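PDB 5M45: acetone carboxylase alpha subunit from Xanthobacter autotrophicus Py2, which belongs to the hydantoinase B/oxoprolinase family of proteins and forms part of an assembly of six protein chains. Local coordinates for residues G292-V296 with H402-S406; R413-R417 with W546-G550. One frame throughout, in Å; residues are numbered along the deposited sequence.

In the fold
Both contacts use helix 401-422, at different points along it. Interaction 1 sets its first turn against strand 286-297, an edge strand, within this chain, of a mixed sheet. It is fully buried, its centre about 10 Å from the centre of the chain. Interaction 2 lies further out, with its centre about 19 Å from the chain centre, and sets a later part of the helix against the loop between strands 532-535 and 559-563. It is largely buried too, but Arg417 is partly exposed. A histidine hydrogen bond and valine packing mark interaction 1; a flat arginine-tryptophan stack, a shared water and aliphatic contacts mark interaction 2. The two meet where Phe293 packs on Trp546.

Interaction 1. Residues G292-V296 with H402-S406; sequences GFVDV and HFLVS
His402 supplies the polar link, donating from NE2 to the backbone O of Asp295 at 2.9 Å. The bond is nearly straight (168° at the hydrogen), and the acceptor lies in the plane of the imidazole. With CG anti to the backbone N (chi1 -170°), the ring reaches out to the strand. The carboxylate of Asp295 has its own partners, the backbone N atoms of Gly540 and His541.

The apolar contacts centre on Val294. Its CG1 makes a CH-pi contact over one face of the His402 ring, 4.0 Å from the centroid. The same methyl packs on CD1 of Phe403 at 3.7 Å. Val296 meets the Phe403 ring at its edge, with CG2 3.6 Å from CE1.

Ser406 OG donates back to the O of His402 at 2.7 Å, which turns its polar end into the helix. That OG still lies 3.4 Å from CB of Val294. The backbone O of Ser406 is buried here without a polar partner. It lies 3.8 Å from CA of Gly292, which has no side chain and leaves room for it.

The helix runs roughly antiparallel to the strand, at 153°, with the short axes 7.9 Å apart. This is helix-on-sheet packing near the centre of the chain: helix 401-422 lies on strand 286-297, at the edge, within this chain, of the mixed sheet.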
# COMPACT_ATOMS: atom_id res chain seq x y z
N GLY A 292 -0.83 -24.70 -23.48
CA GLY A 292 -1.65 -23.49 -23.65
C GLY A 292 -0.79 -22.22 -23.74
O GLY A 292 0.35 -22.21 -23.29
N PHE A 293 -1.38 -21.17 -24.31
CA PHE A 293 -0.76 -19.86 -24.51
C PHE A 293 -1.80 -18.73 -24.26
O PHE A 293 -3.03 -18.98 -24.34
CB PHE A 293 -0.28 -19.69 -25.97
CG PHE A 293 0.62 -20.77 -26.48
CD1 PHE A 293 0.10 -21.91 -27.10
CD2 PHE A 293 2.01 -20.65 -26.37
CE1 PHE A 293 0.97 -22.88 -27.62
CE2 PHE A 293 2.85 -21.63 -26.86
CZ PHE A 293 2.33 -22.74 -27.48
N VAL A 294 -1.30 -17.50 -24.04
CA VAL A 294 -2.12 -16.27 -24.15
C VAL A 294 -1.25 -15.02 -24.42
O VAL A 294 -0.03 -15.04 -24.21
CB VAL A 294 -3.07 -16.10 -22.92
CG1 VAL A 294 -2.34 -15.47 -21.72
CG2 VAL A 294 -4.34 -15.30 -23.26
N ASP A 295 -1.88 -13.96 -24.94
CA ASP A 295 -1.18 -12.75 -25.39
C ASP A 295 -1.09 -11.63 -24.35
O ASP A 295 -2.03 -11.44 -23.59
CB ASP A 295 -1.81 -12.21 -26.69
CG ASP A 295 -3.30 -11.81 -26.56
OD1 ASP A 295 -4.15 -12.66 -26.16
OD2 ASP A 295 -3.66 -10.65 -26.91
N VAL A 296 0.05 -10.93 -24.36
CA VAL A 296 0.27 -9.71 -23.57
C VAL A 296 0.75 -8.57 -24.50
O VAL A 296 1.96 -8.34 -24.63
CB VAL A 296 1.28 -9.95 -22.44
CG1 VAL A 296 1.42 -8.70 -21.57
CG2 VAL A 296 0.84 -11.14 -21.57
N HIS A 402 -5.39 -14.26 -15.92
CA HIS A 402 -5.10 -14.19 -17.40
C HIS A 402 -4.22 -15.37 -17.86
O HIS A 402 -4.52 -16.05 -18.85
CB HIS A 402 -4.41 -12.88 -17.71
CG HIS A 402 -4.26 -12.56 -19.17
ND1 HIS A 402 -5.31 -12.57 -20.05
CD2 HIS A 402 -3.17 -12.18 -19.88
CE1 HIS A 402 -4.89 -12.22 -21.25
NE2 HIS A 402 -3.59 -11.97 -21.18
N PHE A 403 -3.16 -15.61 -17.06
CA PHE A 403 -2.27 -16.76 -17.29
C PHE A 403 -2.84 -18.06 -16.76
O PHE A 403 -2.81 -19.09 -17.44
CB PHE A 403 -0.88 -16.48 -16.67
CG PHE A 403 -0.01 -15.49 -17.46
CD1 PHE A 403 -0.51 -14.73 -18.54
CD2 PHE A 403 1.31 -15.33 -17.09
CE1 PHE A 403 0.33 -13.84 -19.22
CE2 PHE A 403 2.14 -14.46 -17.75
CZ PHE A 403 1.65 -13.70 -18.82
N LEU A 404 -3.36 -18.03 -15.53
CA LEU A 404 -3.85 -19.25 -14.87
C LEU A 404 -4.92 -20.01 -15.68
O LEU A 404 -4.78 -21.21 -15.94
CB LEU A 404 -4.41 -18.93 -13.46
CG LEU A 404 -3.41 -18.49 -12.36
CD1 LEU A 404 -4.15 -18.05 -11.10
CD2 LEU A 404 -2.43 -19.61 -12.01
N VAL A 405 -5.98 -19.30 -16.10
CA VAL A 405 -7.11 -19.95 -16.81
C VAL A 405 -6.69 -20.44 -18.21
O VAL A 405 -7.32 -21.38 -18.75
CB VAL A 405 -8.37 -19.06 -16.92
CG1 VAL A 405 -8.80 -18.54 -15.56
CG2 VAL A 405 -8.17 -17.91 -17.89
N SER A 406 -5.63 -19.83 -18.75
CA SER A 406 -5.11 -20.15 -20.07
C SER A 406 -4.18 -21.39 -20.04
O SER A 406 -4.03 -22.08 -21.05
CB SER A 406 -4.34 -18.93 -20.64
OG SER A 406 -5.19 -17.80 -20.86

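Interaction 2. Residues R413-R417 with W546-G550; sequences RGLSR and WGLMG
Arg413 lays its guanidinium flat on the indole of Trp546. The centres are 4.3 Å apart and the planes only 7° from parallel. It is a parallel, offset stack, of the kind usually described as cation-pi. NH2 lies over one face of the indole toward its rim, 3.7 Å from CE3 of Trp546. CB of Trp546 comes over a face of the guanidinium, 3.5 Å from NH1. A bend at chi3 (-55°) turns the end of the arginine chain onto the ring.

Two polar links fix the rotation of this group. NH2 donates to the backbone O of Val291 on strand 286-297. NH1 donates to a water at 3.0 Å, which lies in the guanidinium plane. The same water accepts from the backbone N of Trp546, and it bridges helix and loop. This is the tightly packed part of the contact.

Leu548 adds an apolar contact further along the helix. Its CD2 meets CB of Ser416 at 3.6 Å. The backbone O atoms of Trp412 and Asn429 share or compete for the one proton on OG of Ser416.

The looser side is at Arg417, which is partly exposed. CD1 of Leu548 sits over one face of its guanidinium, 3.9 Å from NH2. CE of Met549 reaches CG of Arg417 at 4.0 Å. In these van der Waals contacts each side chain lies alongside the arginine chain and points the other way. An acidic side chain of another protein makes a long, weak ion pair with Arg417.

Overall, an irregular loop packs along one side of a helix, joined to it by an arginine-tryptophan stack at the interface with that other chain, which packs on Trp546, Met549 and Arg417.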
# COMPACT_ATOMS: atom_id res chain seq x y z
N ARG A 413 -8.16 -31.44 -21.75
CA ARG A 413 -7.97 -32.21 -22.96
C ARG A 413 -7.23 -33.52 -22.71
O ARG A 413 -7.61 -34.59 -23.24
CB ARG A 413 -7.25 -31.38 -24.05
CG ARG A 413 -8.02 -30.16 -24.49
CD ARG A 413 -7.56 -29.60 -25.86
NE ARG A 413 -6.13 -29.30 -25.90
CZ ARG A 413 -5.56 -28.18 -25.45
NH1 ARG A 413 -6.26 -27.16 -24.92
NH2 ARG A 413 -4.23 -28.05 -25.55
N GLY A 414 -6.17 -33.47 -21.91
CA GLY A 414 -5.46 -34.70 -21.57
C GLY A 414 -6.31 -35.71 -20.84
O GLY A 414 -6.37 -36.89 -21.22
N LEU A 415 -6.98 -35.26 -19.77
CA LEU A 415 -7.90 -36.15 -19.05
C LEU A 415 -9.01 -36.69 -19.95
O LEU A 415 -9.37 -37.86 -19.82
CB LEU A 415 -8.53 -35.47 -17.81
CG LEU A 415 -7.74 -35.42 -16.51
CD1 LEU A 415 -8.47 -34.56 -15.47
CD2 LEU A 415 -7.57 -36.82 -15.96
N SER A 416 -9.53 -35.86 -20.84
CA SER A 416 -10.57 -36.32 -21.77
C SER A 416 -10.12 -37.40 -22.74
O SER A 416 -10.93 -38.23 -23.14
CB SER A 416 -11.21 -35.13 -22.52
OG SER A 416 -11.88 -34.27 -21.60
N ARG A 417 -8.83 -37.45 -23.09
CA ARG A 417 -8.35 -38.56 -23.93
C ARG A 417 -8.46 -39.89 -23.19
O ARG A 417 -8.77 -40.91 -23.82
CB ARG A 417 -6.91 -38.35 -24.43
CG ARG A 417 -6.76 -37.22 -25.42
CD ARG A 417 -5.33 -37.06 -25.91
NE ARG A 417 -5.24 -35.78 -26.58
CZ ARG A 417 -5.69 -35.52 -27.80
NH1 ARG A 417 -6.25 -36.48 -28.54
NH2 ARG A 417 -5.56 -34.27 -28.29
N TRP A 546 -8.23 -24.84 -26.82
CA TRP A 546 -8.18 -25.53 -28.11
C TRP A 546 -9.39 -26.50 -28.15
O TRP A 546 -9.80 -27.05 -27.11
CB TRP A 546 -6.88 -26.37 -28.29
CG TRP A 546 -5.54 -25.68 -28.34
CD1 TRP A 546 -5.24 -24.39 -27.98
CD2 TRP A 546 -4.29 -26.27 -28.75
NE1 TRP A 546 -3.89 -24.14 -28.13
CE2 TRP A 546 -3.29 -25.28 -28.60
CE3 TRP A 546 -3.92 -27.55 -29.20
CZ2 TRP A 546 -1.94 -25.52 -28.95
CZ3 TRP A 546 -2.61 -27.79 -29.55
CH2 TRP A 546 -1.62 -26.78 -29.40
N GLY A 547 -9.91 -26.74 -29.35
CA GLY A 547 -10.83 -27.83 -29.57
C GLY A 547 -10.17 -29.20 -29.47
O GLY A 547 -8.93 -29.32 -29.50
N LEU A 548 -10.98 -30.25 -29.37
CA LEU A 548 -10.50 -31.61 -29.12
C LEU A 548 -10.92 -32.55 -30.26
O LEU A 548 -12.08 -32.51 -30.71
CB LEU A 548 -11.09 -32.10 -27.78
CG LEU A 548 -10.74 -33.49 -27.23
CD1 LEU A 548 -9.24 -33.64 -27.05
CD2 LEU A 548 -11.41 -33.78 -25.89
N MET A 549 -10.00 -33.42 -30.67
CA MET A 549 -10.26 -34.51 -31.64
C MET A 549 -10.95 -34.03 -32.94
O MET A 549 -11.85 -34.70 -33.48
CB MET A 549 -11.04 -35.63 -30.97
CG MET A 549 -10.25 -36.43 -29.94
SD MET A 549 -11.30 -37.36 -28.78
CE MET A 549 -10.02 -37.84 -27.63
N GLY A 550 -10.53 -32.85 -33.41
CA GLY A 550 -11.05 -32.27 -34.65
C GLY A 550 -11.79 -30.95 -34.49
O GLY A 550 -12.07 -30.27 -35.49
O HOH W 1 -9.05 -26.45 -24.22